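Local coordinates for protein D-isomer specific 2-hydroxyacid dehydrogenase NAD-binding (Xanthobacter autotrophicus, PDB 4XA8) that probably acts as a nicotinamide-dependent oxidoreductase of the D-2-hydroxyacid dehydrogenase family and binds NADPH, at residues S7-F12 and D34-R39; D48-R53 and R67-K72; E144-V149 and D169-S174; E200-M205 and A228-V233. One frame throughout, in Å; residues are numbered along the deposited sequence.

In the fold
The four contacts fall into two pairs on opposite sides of the chain's centre. Contacts 1 and 2 both reach a five-stranded parallel sheet, in which strand 9-13 lies between 34-37 and 52-57; their centres are 9 Å apart. They join where Ala9 N lies 2.8 Å from Glu51 O and Val11 packs on Val52. Contacts 3 and 4 belong to the seven-stranded Rossmann sheet, their centres 10 Å apart, stitched together by Gly148 and Val203. About 38 Å separates the centres of contacts 1 and 4. Only the second pair adjoins residues seen to bind NADPH: contact 4 contains Val233, while Val149 of contact 3 and Met205 of contact 4 both lie near Gly156.

Contact 1. Residues S7-F12 and D34-R39; sequences SGALVF and DVRIAR
Arg36 lays its guanidinium over the methyl of Ala9, above two parallel strands that belong to one beta-alpha-beta unit: strand 9-13, helix 19-29, strand 34-37. The backbones alternate as donors and acceptors. Leu10 N bonds to Asp34 O, Arg36 N to Leu10 O at 2.7 Å, Phe12 N to Arg36 O at 2.8 Å, and Ala38 N to Phe12 O. Ala9 and Val11 instead use their backbone polar groups toward strand 52-57, so strand 9-13 is held on both flanks.

Phe12 buries the most surface here. Its CG stands anti to the backbone N (chi1 180°), which carries the ring out on the face shared with Leu10, Val35 and Ile37; CD1 comes to 4.3 Å from Ile37 CG2. Trp22 of helix 19-29 meets the same ring, and a large flat side chain suits this space between sheet and helix. Beside it, Leu10 CD2 and Val35 CG1 run alongside each other at 3.9 Å.

The face of Ala9, Val11, Asp34 and Arg36 mixes an ion pair with apolar side chains. Arg36 runs extended from CG to NE, out from the sheet and back across toward Ala9, whose CB sits 3.4 Å from NE, near the rim of the guanidinium. An alanine leaves room for a flat cation to lie this close to the sheet. Neighbours fix its rotation: NH1 bonds to Asp48 O, and NH2 has a second carboxylate in Glu51. Arg36 grips Asp34 side-on, NE and NH2 both going to OD2, which NE meets 54° above the carboxylate plane and NH2 reaches at 2.8 Å from the same face.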
loop_
_atom_site.group_PDB
_atom_site.type_symbol
_atom_site.label_atom_id
_atom_site.label_comp_id
_atom_site.label_asym_id
_atom_site.label_seq_id
_atom_site.Cartn_x
_atom_site.Cartn_y
_atom_site.Cartn_z
ATOM N N SER A 7 31.022 -23.077 -22.817
ATOM C CA SER A 7 32.170 -22.806 -23.684
ATOM C C SER A 7 32.484 -21.296 -23.800
ATOM O O SER A 7 33.058 -20.862 -24.803
ATOM C CB SER A 7 31.945 -23.413 -25.083
ATOM N N GLY A 8 32.122 -20.509 -22.782
ATOM C CA GLY A 8 32.286 -19.055 -22.806
ATOM C C GLY A 8 31.731 -18.388 -21.548
ATOM O O GLY A 8 30.866 -18.959 -20.869
ATOM N N ALA A 9 32.199 -17.177 -21.237
ATOM C CA ALA A 9 31.835 -16.511 -19.971
ATOM C C ALA A 9 30.691 -15.521 -20.139
ATOM O O ALA A 9 30.484 -14.939 -21.226
ATOM C CB ALA A 9 33.046 -15.797 -19.373
ATOM N N LEU A 10 29.925 -15.353 -19.064
ATOM C CA LEU A 10 28.954 -14.282 -18.979
ATOM C C LEU A 10 29.481 -13.157 -18.122
ATOM O O LEU A 10 29.982 -13.396 -17.020
ATOM C CB LEU A 10 27.654 -14.786 -18.349
ATOM C CG LEU A 10 26.547 -13.731 -18.286
ATOM C CD1 LEU A 10 25.176 -14.375 -18.457
ATOM C CD2 LEU A 10 26.642 -12.944 -16.975
ATOM N N VAL A 11 29.330 -11.929 -18.613
ATOM C CA VAL A 11 29.651 -10.725 -17.850
ATOM C C VAL A 11 28.359 -10.000 -17.450
ATOM O O VAL A 11 27.464 -9.828 -18.275
ATOM C CB VAL A 11 30.583 -9.745 -18.626
ATOM C CG1 VAL A 11 29.887 -9.135 -19.839
ATOM C CG2 VAL A 11 31.043 -8.616 -17.721
ATOM N N PHE A 12 28.314 -9.572 -16.197
ATOM C CA PHE A 12 27.200 -8.841 -15.613
ATOM C C PHE A 12 27.588 -7.391 -15.317
ATOM O O PHE A 12 28.650 -7.124 -14.678
ATOM C CB PHE A 12 26.881 -9.467 -14.245
ATOM C CG PHE A 12 25.740 -8.808 -13.514
ATOM C CD1 PHE A 12 25.948 -7.723 -12.694
ATOM C CD2 PHE A 12 24.443 -9.302 -13.646
ATOM C CE1 PHE A 12 24.881 -7.149 -11.988
ATOM C CE2 PHE A 12 23.381 -8.707 -12.971
ATOM C CZ PHE A 12 23.622 -7.647 -12.126
ATOM N N ASP A 34 30.661 -19.635 -16.255
ATOM C CA ASP A 34 31.608 -18.636 -15.767
ATOM C C ASP A 34 30.914 -17.288 -15.820
ATOM O O ASP A 34 30.555 -16.820 -16.903
ATOM C CB ASP A 34 32.840 -18.622 -16.678
ATOM C CG ASP A 34 33.975 -17.743 -16.145
ATOM O OD1 ASP A 34 33.877 -17.202 -15.021
ATOM O OD2 ASP A 34 34.986 -17.628 -16.856
ATOM N N VAL A 35 30.714 -16.695 -14.657
ATOM C CA VAL A 35 29.964 -15.465 -14.511
ATOM C C VAL A 35 30.951 -14.511 -13.906
ATOM O O VAL A 35 31.569 -14.811 -12.871
ATOM C CB VAL A 35 28.735 -15.579 -13.570
ATOM C CG1 VAL A 35 27.966 -14.258 -13.521
ATOM C CG2 VAL A 35 27.789 -16.685 -13.999
ATOM N N ARG A 36 31.125 -13.374 -14.561
ATOM C CA ARG A 36 32.054 -12.382 -14.121
ATOM C C ARG A 36 31.284 -11.092 -13.902
ATOM O O ARG A 36 30.563 -10.607 -14.799
ATOM C CB ARG A 36 33.124 -12.196 -15.172
ATOM C CG ARG A 36 33.796 -13.494 -15.578
ATOM C CD ARG A 36 34.780 -13.269 -16.701
ATOM N NE ARG A 36 35.317 -14.539 -17.140
ATOM C CZ ARG A 36 36.226 -14.687 -18.098
ATOM N NH1 ARG A 36 36.718 -13.634 -18.753
ATOM N NH2 ARG A 36 36.643 -15.905 -18.396
ATOM N N ILE A 37 31.426 -10.548 -12.695
ATOM C CA ILE A 37 30.698 -9.335 -12.311
ATOM C C ILE A 37 31.606 -8.159 -12.590
ATOM O O ILE A 37 32.694 -8.060 -12.001
ATOM C CB ILE A 37 30.285 -9.376 -10.830
ATOM C CG1 ILE A 37 29.329 -10.552 -10.610
ATOM C CG2 ILE A 37 29.576 -8.079 -10.406
ATOM C CD1 ILE A 37 29.153 -10.943 -9.138
ATOM N N ALA A 38 31.183 -7.287 -13.503
ATOM C CA ALA A 38 31.919 -6.065 -13.789
ATOM C C ALA A 38 31.561 -5.068 -12.728
ATOM O O ALA A 38 30.389 -4.986 -12.321
ATOM C CB ALA A 38 31.548 -5.498 -15.151
ATOM N N ARG A 39 32.557 -4.274 -12.348
ATOM C CA ARG A 39 32.471 -3.285 -11.279
ATOM C C ARG A 39 31.634 -2.078 -11.696
ATOM O O ARG A 39 31.846 -1.526 -12.777
ATOM C CB ARG A 39 33.919 -2.860 -10.944
ATOM C CG ARG A 39 34.045 -1.752 -9.957
ATOM C CD ARG A 39 35.432 -1.748 -9.361
ATOM N NE ARG A 39 36.428 -1.228 -10.298
ATOM C CZ ARG A 39 37.738 -1.272 -10.073
ATOM N NH1 ARG A 39 38.204 -1.822 -8.959
ATOM N NH2 ARG A 39 38.594 -0.767 -10.951
HETATM O O HOH W 1 31.401 -20.482 -18.828
#

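Contact 2. Residues D48-R53 and R67-K72; sequences DPEEVR and RFPNLK
Arg53 buries more of its surface than any other residue here, running beside the chain of Asn70 to Lys72. Its CB and CG pass the carbonyl of Asn70, CG lying 3.7 Å from Asn70 O. CD packs against Gly8. The chain then bends (chi3 82°), bringing NE alongside Lys72 CD and placing NH2 3.7 Å from Lys72 CE, which comes up at the guanidinium edge. The two cationic ends stay near each other, Arg53 NH2 and Lys72 NZ being 4.2 Å apart, but Arg53 is engaged by anionic and polar partners: NH1 by Ser7 O and NH2 by Glu305.

Residues Phe68 to Leu71 form a type I turn whose second position needs a phi near -60°, which the ring of Pro69 supplies. From the turn, Asn70 ND2 donates a nearly straight bond to Glu50 O at 2.7 Å, in the carbonyl plane and on a lone pair. A water donates to Pro49 O and Val52 O and accepts from Asn70 N, linking the turn to the 3-10 segment 49-51 and strand 52-57. Lys72 N to Arg53 O, 2.8 Å, adds a backbone tie.

On the buried side, Val52 CB abuts Phe68 CD1 at 3.6 Å, a branched side chain filling space beside the ring. Both Val52 and Phe68 also touch Val11 of strand 9-13, so the turn covers the start of strand 52-57 before strand 73-76, with Glu305 of helix 290-306 reaching Arg53.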
loop_
_atom_site.group_PDB
_atom_site.type_symbol
_atom_site.label_atom_id
_atom_site.label_comp_id
_atom_site.label_asym_id
_atom_site.label_seq_id
_atom_site.Cartn_x
_atom_site.Cartn_y
_atom_site.Cartn_z
ATOM N N ASP A 48 40.230 -12.958 -18.924
ATOM C CA ASP A 48 40.431 -12.739 -20.370
ATOM C C ASP A 48 39.141 -12.301 -21.075
ATOM O O ASP A 48 38.196 -13.080 -21.185
ATOM C CB ASP A 48 41.007 -14.013 -21.029
ATOM C CG ASP A 48 41.409 -13.807 -22.489
ATOM O OD1 ASP A 48 41.035 -12.774 -23.104
ATOM O OD2 ASP A 48 42.099 -14.697 -23.025
ATOM N N PRO A 49 39.090 -11.048 -21.556
ATOM C CA PRO A 49 37.813 -10.570 -22.141
ATOM C C PRO A 49 37.421 -11.251 -23.468
ATOM O O PRO A 49 36.263 -11.232 -23.857
ATOM C CB PRO A 49 38.045 -9.057 -22.343
ATOM C CG PRO A 49 39.509 -8.852 -22.250
ATOM C CD PRO A 49 40.075 -9.962 -21.404
ATOM N N GLU A 50 38.377 -11.858 -24.147
ATOM C CA GLU A 50 38.070 -12.659 -25.329
ATOM C C GLU A 50 37.188 -13.866 -25.013
ATOM O O GLU A 50 36.509 -14.372 -25.904
ATOM C CB GLU A 50 39.371 -13.094 -26.031
ATOM C CG GLU A 50 40.104 -11.912 -26.635
ATOM C CD GLU A 50 41.189 -12.319 -27.606
ATOM O OE1 GLU A 50 42.330 -12.515 -27.145
ATOM O OE2 GLU A 50 40.888 -12.429 -28.818
ATOM N N GLU A 51 37.165 -14.304 -23.753
ATOM C CA GLU A 51 36.371 -15.478 -23.363
ATOM C C GLU A 51 34.927 -15.128 -23.064
ATOM O O GLU A 51 34.105 -16.021 -22.872
ATOM C CB GLU A 51 37.011 -16.200 -22.164
ATOM C CG GLU A 51 38.327 -16.881 -22.516
ATOM C CD GLU A 51 39.022 -17.537 -21.327
ATOM O OE1 GLU A 51 39.923 -18.374 -21.540
ATOM O OE2 GLU A 51 38.688 -17.219 -20.174
ATOM N N VAL A 52 34.610 -13.829 -23.025
ATOM C CA VAL A 52 33.273 -13.344 -22.682
ATOM C C VAL A 52 32.387 -13.363 -23.906
ATOM O O VAL A 52 32.688 -12.732 -24.922
ATOM C CB VAL A 52 33.328 -11.900 -22.150
ATOM C CG1 VAL A 52 31.934 -11.346 -21.965
ATOM C CG2 VAL A 52 34.079 -11.869 -20.833
ATOM N N ARG A 53 31.285 -14.085 -23.816
ATOM C CA ARG A 53 30.421 -14.257 -24.975
ATOM C C ARG A 53 28.983 -13.802 -24.744
ATOM O O ARG A 53 28.217 -13.629 -25.692
ATOM C CB ARG A 53 30.475 -15.711 -25.419
ATOM C CG ARG A 53 31.857 -16.102 -25.913
ATOM C CD ARG A 53 31.956 -17.593 -26.116
ATOM N NE ARG A 53 31.394 -18.014 -27.395
ATOM C CZ ARG A 53 31.356 -19.275 -27.825
ATOM N NH1 ARG A 53 31.837 -20.264 -27.076
ATOM N NH2 ARG A 53 30.817 -19.552 -29.006
ATOM N N ARG A 67 34.860 -3.870 -25.024
ATOM C CA ARG A 67 35.790 -4.723 -24.299
ATOM C C ARG A 67 35.742 -6.185 -24.744
ATOM O O ARG A 67 36.636 -6.949 -24.403
ATOM C CB ARG A 67 35.457 -4.728 -22.797
ATOM C CG ARG A 67 35.728 -3.453 -22.006
ATOM C CD ARG A 67 35.025 -3.654 -20.658
ATOM N NE ARG A 67 35.225 -2.591 -19.675
ATOM C CZ ARG A 67 36.248 -2.513 -18.830
ATOM N NH1 ARG A 67 37.215 -3.415 -18.849
ATOM N NH2 ARG A 67 36.321 -1.495 -17.978
ATOM N N PHE A 68 34.660 -6.597 -25.422
ATOM C CA PHE A 68 34.332 -8.020 -25.572
ATOM C C PHE A 68 34.123 -8.319 -27.039
ATOM O O PHE A 68 32.982 -8.331 -27.509
ATOM C CB PHE A 68 33.050 -8.327 -24.751
ATOM C CG PHE A 68 33.114 -7.818 -23.332
ATOM C CD1 PHE A 68 34.037 -8.341 -22.447
ATOM C CD2 PHE A 68 32.257 -6.810 -22.888
ATOM C CE1 PHE A 68 34.118 -7.873 -21.147
ATOM C CE2 PHE A 68 32.347 -6.332 -21.601
ATOM C CZ PHE A 68 33.270 -6.866 -20.721
ATOM N N PRO A 69 35.231 -8.521 -27.803
ATOM C CA PRO A 69 35.088 -8.695 -29.248
ATOM C C PRO A 69 34.262 -9.930 -29.673
ATOM O O PRO A 69 33.611 -9.877 -30.703
ATOM C CB PRO A 69 36.547 -8.764 -29.758
ATOM C CG PRO A 69 37.376 -9.138 -28.595
ATOM C CD PRO A 69 36.608 -8.751 -27.334
ATOM N N ASN A 70 34.240 -10.991 -28.857
ATOM C CA ASN A 70 33.550 -12.257 -29.180
ATOM C C ASN A 70 32.130 -12.394 -28.581
ATOM O O ASN A 70 31.543 -13.494 -28.562
ATOM C CB ASN A 70 34.427 -13.417 -28.697
ATOM C CG ASN A 70 35.788 -13.409 -29.332
ATOM O OD1 ASN A 70 35.914 -13.103 -30.514
ATOM N ND2 ASN A 70 36.822 -13.739 -28.561
ATOM N N LEU A 71 31.587 -11.282 -28.091
ATOM C CA LEU A 71 30.180 -11.219 -27.637
ATOM C C LEU A 71 29.203 -11.752 -28.710
ATOM O O LEU A 71 29.269 -11.365 -29.912
ATOM C CB LEU A 71 29.838 -9.770 -27.316
ATOM C CG LEU A 71 28.771 -9.380 -26.326
ATOM C CD1 LEU A 71 29.043 -10.064 -24.996
ATOM C CD2 LEU A 71 28.829 -7.858 -26.227
ATOM N N LYS A 72 28.318 -12.643 -28.264
ATOM C CA LYS A 72 27.337 -13.321 -29.116
ATOM C C LYS A 72 25.884 -12.998 -28.767
ATOM O O LYS A 72 24.980 -13.262 -29.584
ATOM C CB LYS A 72 27.575 -14.835 -29.033
ATOM C CG LYS A 72 28.973 -15.259 -29.546
ATOM C CD LYS A 72 28.941 -16.544 -30.367
ATOM C CE LYS A 72 30.212 -16.695 -31.200
ATOM N NZ LYS A 72 29.994 -17.356 -32.518
HETATM O O HOH W 2 34.784 -11.290 -25.907
#

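Contact 3. Residues E144-V149 and D169-S174; sequences EIRVGV and DVRGWS
Gly148 and Arg171 meet in the closely packed middle of the pairing, the arginine's CG resting 3.6 Å from Gly148 CA. Gly148, with no side chain, lets the Arg171 chain lie against its CA. Strands 146-150 and 169-174 run parallel, joined by helix 154-165 as a beta-alpha-beta unit of the Rossmann fold. Five backbone bonds tie them, from Asp169 N to Ile145 O at one end to Trp173 N and Val149 O, 2.9 Å apart, at the other. In the middle, Arg171 N to Val147 O is shortest at 2.8 Å. On the face of Val147, Val149 and Val170, these branched residues pack on Leu163 of the helix, a buried apolar layer between sheet and helix.

The other face loosens toward solvent, where Arg146 lies exposed. Arg146 and Asp169 lie side by side, yet Arg146 NE is 4.0 Å from Asp169 OD2, a long salt bridge, with the guanidinium and carboxylate planes 43° apart. Buried Arg171 reaches this edge by placing CG between its backbone N and carbonyl carbon (chi1 43°) and bending further along. Its NH2 stands 3.1 Å from Arg146 NH2, two donors that cannot bond to each other, with their guanidinium planes strongly inclined; NH1 bonds to Phe195 O.

Strand register therefore rests on the backbone ladder rather than on Arg146 and Asp169. The two close cations would probably carry an electrostatic cost, which Asp169 may offset in part.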
loop_
_atom_site.group_PDB
_atom_site.type_symbol
_atom_site.label_atom_id
_atom_site.label_comp_id
_atom_site.label_asym_id
_atom_site.label_seq_id
_atom_site.Cartn_x
_atom_site.Cartn_y
_atom_site.Cartn_z
ATOM N N GLU A 144 -14.959 9.090 -4.264
ATOM C CA GLU A 144 -14.700 10.496 -4.410
ATOM C C GLU A 144 -13.255 10.805 -4.851
ATOM O O GLU A 144 -12.945 11.933 -5.180
ATOM C CB GLU A 144 -15.172 11.307 -3.177
ATOM C CG GLU A 144 -14.340 11.270 -1.933
ATOM C CD GLU A 144 -15.087 11.872 -0.729
ATOM O OE1 GLU A 144 -15.939 11.215 -0.080
ATOM O OE2 GLU A 144 -14.772 13.025 -0.428
ATOM N N ILE A 145 -12.393 9.797 -4.921
ATOM C CA ILE A 145 -10.987 10.019 -5.273
ATOM C C ILE A 145 -10.677 9.633 -6.722
ATOM O O ILE A 145 -10.755 8.458 -7.138
ATOM C CB ILE A 145 -10.051 9.289 -4.301
ATOM C CG1 ILE A 145 -10.366 9.729 -2.861
ATOM C CG2 ILE A 145 -8.576 9.590 -4.639
ATOM C CD1 ILE A 145 -9.542 9.001 -1.808
ATOM N N ARG A 146 -10.312 10.632 -7.487
ATOM C CA ARG A 146 -10.056 10.454 -8.908
ATOM C C ARG A 146 -8.602 10.101 -9.133
ATOM O O ARG A 146 -7.714 10.885 -8.773
ATOM C CB ARG A 146 -10.399 11.732 -9.660
ATOM C CG ARG A 146 -11.846 12.128 -9.498
ATOM C CD ARG A 146 -12.075 13.533 -10.013
ATOM N NE ARG A 146 -12.812 13.529 -11.278
ATOM C CZ ARG A 146 -13.043 14.612 -12.030
ATOM N NH1 ARG A 146 -12.595 15.813 -11.667
ATOM N NH2 ARG A 146 -13.745 14.492 -13.149
ATOM N N VAL A 147 -8.349 8.952 -9.736
ATOM C CA VAL A 147 -6.963 8.413 -9.915
ATOM C C VAL A 147 -6.817 8.217 -11.442
ATOM O O VAL A 147 -7.660 7.561 -12.081
ATOM C CB VAL A 147 -6.768 7.045 -9.223
ATOM C CG1 VAL A 147 -5.349 6.509 -9.355
ATOM C CG2 VAL A 147 -7.181 7.083 -7.745
ATOM N N GLY A 148 -5.794 8.831 -11.996
ATOM C CA GLY A 148 -5.511 8.816 -13.415
ATOM C C GLY A 148 -4.274 7.964 -13.666
ATOM O O GLY A 148 -3.192 8.249 -13.117
ATOM N N VAL A 149 -4.392 6.978 -14.547
ATOM C CA VAL A 149 -3.214 6.194 -14.997
ATOM C C VAL A 149 -2.789 6.688 -16.412
ATOM O O VAL A 149 -3.577 6.569 -17.367
ATOM C CB VAL A 149 -3.585 4.693 -15.034
ATOM C CG1 VAL A 149 -2.404 3.825 -15.475
ATOM C CG2 VAL A 149 -4.035 4.229 -13.689
ATOM N N ASP A 169 -12.496 6.357 -8.485
ATOM C CA ASP A 169 -12.928 6.882 -9.785
ATOM C C ASP A 169 -11.696 6.866 -10.737
ATOM O O ASP A 169 -10.907 7.833 -10.772
ATOM C CB ASP A 169 -13.495 8.293 -9.579
ATOM C CG ASP A 169 -14.059 8.913 -10.856
ATOM O OD1 ASP A 169 -13.900 8.350 -11.963
ATOM O OD2 ASP A 169 -14.600 10.018 -10.731
ATOM N N VAL A 170 -11.494 5.732 -11.417
ATOM C CA VAL A 170 -10.245 5.477 -12.161
ATOM C C VAL A 170 -10.392 5.957 -13.612
ATOM O O VAL A 170 -11.381 5.661 -14.286
ATOM C CB VAL A 170 -9.817 3.997 -12.097
ATOM C CG1 VAL A 170 -8.499 3.742 -12.821
ATOM C CG2 VAL A 170 -9.716 3.530 -10.664
ATOM N N ARG A 171 -9.427 6.770 -14.040
ATOM C CA ARG A 171 -9.346 7.205 -15.421
ATOM C C ARG A 171 -8.045 6.730 -16.002
ATOM O O ARG A 171 -7.112 6.499 -15.270
ATOM C CB ARG A 171 -9.556 8.747 -15.548
ATOM C CG ARG A 171 -8.832 9.577 -14.492
ATOM C CD ARG A 171 -8.876 11.105 -14.701
ATOM N NE ARG A 171 -10.238 11.532 -14.680
ATOM C CZ ARG A 171 -10.759 12.619 -15.203
ATOM N NH1 ARG A 171 -10.053 13.605 -15.785
ATOM N NH2 ARG A 171 -12.057 12.729 -15.087
ATOM N N GLY A 172 -7.968 6.611 -17.326
ATOM C CA GLY A 172 -6.724 6.308 -17.965
ATOM C C GLY A 172 -6.559 7.166 -19.215
ATOM O O GLY A 172 -7.557 7.645 -19.810
ATOM N N TRP A 173 -5.311 7.283 -19.628
ATOM C CA TRP A 173 -4.923 7.986 -20.842
ATOM C C TRP A 173 -4.028 7.148 -21.693
ATOM O O TRP A 173 -3.093 6.485 -21.209
ATOM C CB TRP A 173 -4.228 9.330 -20.524
ATOM C CG TRP A 173 -3.944 10.094 -21.765
ATOM C CD1 TRP A 173 -4.773 10.981 -22.386
ATOM C CD2 TRP A 173 -2.773 9.995 -22.600
ATOM N NE1 TRP A 173 -4.195 11.464 -23.512
ATOM C CE2 TRP A 173 -2.972 10.887 -23.689
ATOM C CE3 TRP A 173 -1.587 9.255 -22.528
ATOM C CZ2 TRP A 173 -2.035 11.042 -24.743
ATOM C CZ3 TRP A 173 -0.622 9.420 -23.577
ATOM C CH2 TRP A 173 -0.852 10.316 -24.656
ATOM N N SER A 174 -4.283 7.188 -22.989
ATOM C CA SER A 174 -3.425 6.494 -23.925
ATOM C C SER A 174 -3.380 7.301 -25.200
ATOM O O SER A 174 -4.211 8.142 -25.428
ATOM C CB SER A 174 -3.986 5.107 -24.223
ATOM O OG SER A 174 -3.115 4.470 -25.180
#

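Contact 4. Residues E200-M205 and A228-V233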
loop_
_atom_site.group_PDB
_atom_site.type_symbol
_atom_site.label_atom_id
_atom_site.label_comp_id
_atom_site.label_asym_id
_atom_site.label_seq_id
_atom_site.Cartn_x
_atom_site.Cartn_y
_atom_site.Cartn_z
ATOM N N GLU A 200 -6.809 13.695 -9.317
ATOM C CA GLU A 200 -6.261 14.031 -8.011
ATOM C C GLU A 200 -4.958 13.300 -7.699
ATOM O O GLU A 200 -4.065 13.873 -7.092
ATOM C CB GLU A 200 -7.277 13.725 -6.891
ATOM C CG GLU A 200 -6.769 14.191 -5.553
ATOM C CD GLU A 200 -7.721 13.936 -4.385
ATOM O OE1 GLU A 200 -8.958 13.849 -4.571
ATOM O OE2 GLU A 200 -7.210 13.827 -3.272
ATOM N N ILE A 201 -4.882 12.030 -8.084
ATOM C CA ILE A 201 -3.658 11.224 -7.996
ATOM C C ILE A 201 -3.328 10.815 -9.402
ATOM O O ILE A 201 -4.222 10.321 -10.147
ATOM C CB ILE A 201 -3.869 9.968 -7.125
ATOM C CG1 ILE A 201 -4.297 10.372 -5.710
ATOM C CG2 ILE A 201 -2.626 9.122 -7.034
ATOM C CD1 ILE A 201 -4.839 9.255 -4.876
ATOM N N VAL A 202 -2.068 10.980 -9.818
ATOM C CA VAL A 202 -1.734 10.560 -11.182
ATOM C C VAL A 202 -0.600 9.527 -11.131
ATOM O O VAL A 202 0.315 9.631 -10.304
ATOM C CB VAL A 202 -1.416 11.772 -12.123
ATOM C CG1 VAL A 202 -0.164 12.470 -11.676
ATOM C CG2 VAL A 202 -1.230 11.350 -13.571
ATOM N N VAL A 203 -0.720 8.474 -11.958
ATOM C CA VAL A 203 0.325 7.380 -12.027
ATOM C C VAL A 203 0.944 7.380 -13.405
ATOM O O VAL A 203 0.278 7.078 -14.416
ATOM C CB VAL A 203 -0.206 5.976 -11.689
ATOM C CG1 VAL A 203 0.940 5.008 -11.521
ATOM C CG2 VAL A 203 -1.074 5.983 -10.445
ATOM N N VAL A 204 2.216 7.722 -13.483
ATOM C CA VAL A 204 2.924 7.665 -14.780
ATOM C C VAL A 204 3.395 6.227 -15.086
ATOM O O VAL A 204 4.250 5.664 -14.365
ATOM C CB VAL A 204 4.169 8.549 -14.794
ATOM C CG1 VAL A 204 4.795 8.544 -16.201
ATOM C CG2 VAL A 204 3.826 9.975 -14.393
ATOM N N MET A 205 2.844 5.634 -16.137
ATOM C CA MET A 205 3.159 4.285 -16.568
ATOM C C MET A 205 3.354 4.230 -18.105
ATOM O O MET A 205 2.968 3.249 -18.762
ATOM C CB MET A 205 2.060 3.291 -16.176
ATOM C CG MET A 205 1.726 3.362 -14.714
ATOM S SD MET A 205 0.612 2.022 -14.216
ATOM C CE MET A 205 1.717 0.644 -14.373
ATOM N N ALA A 228 -2.266 18.026 -6.290
ATOM C CA ALA A 228 -2.257 16.718 -6.847
ATOM C C ALA A 228 -1.156 15.876 -6.221
ATOM O O ALA A 228 -0.166 16.389 -5.707
ATOM C CB ALA A 228 -2.081 16.757 -8.375
ATOM N N LYS A 229 -1.371 14.568 -6.266
ATOM C CA LYS A 229 -0.401 13.571 -5.800
ATOM C C LYS A 229 0.149 12.773 -7.005
ATOM O O LYS A 229 -0.608 12.304 -7.834
ATOM C CB LYS A 229 -1.067 12.684 -4.767
ATOM C CG LYS A 229 -1.604 13.573 -3.620
ATOM C CD LYS A 229 -2.743 13.000 -2.849
ATOM C CE LYS A 229 -3.023 13.783 -1.557
ATOM N NZ LYS A 229 -2.988 12.814 -0.391
ATOM N N PHE A 230 1.477 12.670 -7.089
ATOM C CA PHE A 230 2.176 12.227 -8.308
ATOM C C PHE A 230 3.007 10.960 -8.027
ATOM O O PHE A 230 3.819 10.935 -7.101
ATOM C CB PHE A 230 3.067 13.378 -8.740
ATOM C CG PHE A 230 3.710 13.209 -10.076
ATOM C CD1 PHE A 230 4.951 12.593 -10.178
ATOM C CD2 PHE A 230 3.114 13.693 -11.231
ATOM C CE1 PHE A 230 5.578 12.443 -11.394
ATOM C CE2 PHE A 230 3.756 13.564 -12.464
ATOM C CZ PHE A 230 4.979 12.938 -12.537
ATOM N N ILE A 231 2.797 9.908 -8.829
ATOM C CA ILE A 231 3.476 8.641 -8.694
ATOM C C ILE A 231 4.169 8.342 -10.044
ATOM O O ILE A 231 3.503 8.363 -11.087
ATOM C CB ILE A 231 2.493 7.523 -8.414
ATOM C CG1 ILE A 231 1.825 7.753 -7.064
ATOM C CG2 ILE A 231 3.174 6.148 -8.443
ATOM C CD1 ILE A 231 0.551 6.977 -6.916
ATOM N N ASN A 232 5.478 8.072 -10.014
ATOM C CA ASN A 232 6.236 7.727 -11.271
ATOM C C ASN A 232 6.857 6.364 -11.164
ATOM O O ASN A 232 7.731 6.156 -10.312
ATOM C CB ASN A 232 7.320 8.715 -11.574
ATOM C CG ASN A 232 7.854 8.554 -12.988
ATOM O OD1 ASN A 232 7.292 7.805 -13.790
ATOM N ND2 ASN A 232 8.950 9.233 -13.281
ATOM N N VAL A 233 6.367 5.418 -11.983
ATOM C CA VAL A 233 6.916 4.066 -12.039
ATOM C C VAL A 233 7.350 3.724 -13.482
ATOM O O VAL A 233 7.642 2.573 -13.762
ATOM C CB VAL A 233 5.944 2.989 -11.507
ATOM C CG1 VAL A 233 5.707 3.186 -9.979
ATOM C CG2 VAL A 233 4.607 3.042 -12.229
HETATM O O HOH W 3 -5.606 11.876 -2.163
#
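Ile201, Val203 and Ile231 interlock on one face of the parallel strands 201-204 and 228-232, while Val202 and Val204 meet Phe230 on the other. Among the apolar contacts, Val202 CG1 is 3.5 Å from Phe230 CD2, and Val204 CG2 3.7 Å from Phe230 CZ. Ile231 CD1 reaches Ile201 CG2 at 3.8 Å. Beta-branched residues dominate, which readily adopt extended backbone, and helix 103-119 covers the Ile231 side.

Backbone hydrogen bonds form a ladder: Lys229 N to Glu200 O, Val202 N to Lys229 O, Ile231 N to Val202 O, Val204 N to Ile231 O at 2.8 Å, and Val233 N to Val204 O, 3.2 Å, where the strands part.

Polar ends sit at the extremities. A water lies between Glu200 OE2 and Lys229 NZ, its bond to the lysine weak; the stronger partners are Arg140 for Glu200, and Asp121 and Glu255 for Lys229. At the other extremity Asn232 OD1 lies 3.4 Å from Val204 CB and accepts from Ala234 N, tying the side chain to the following turn.

Met205 CG and Val233 CG2, 3.8 Å apart, end the pairing at the NADPH-binding residues Val233 and Ala234, the usual carboxyl-end position of a cofactor site in a Rossmann fold.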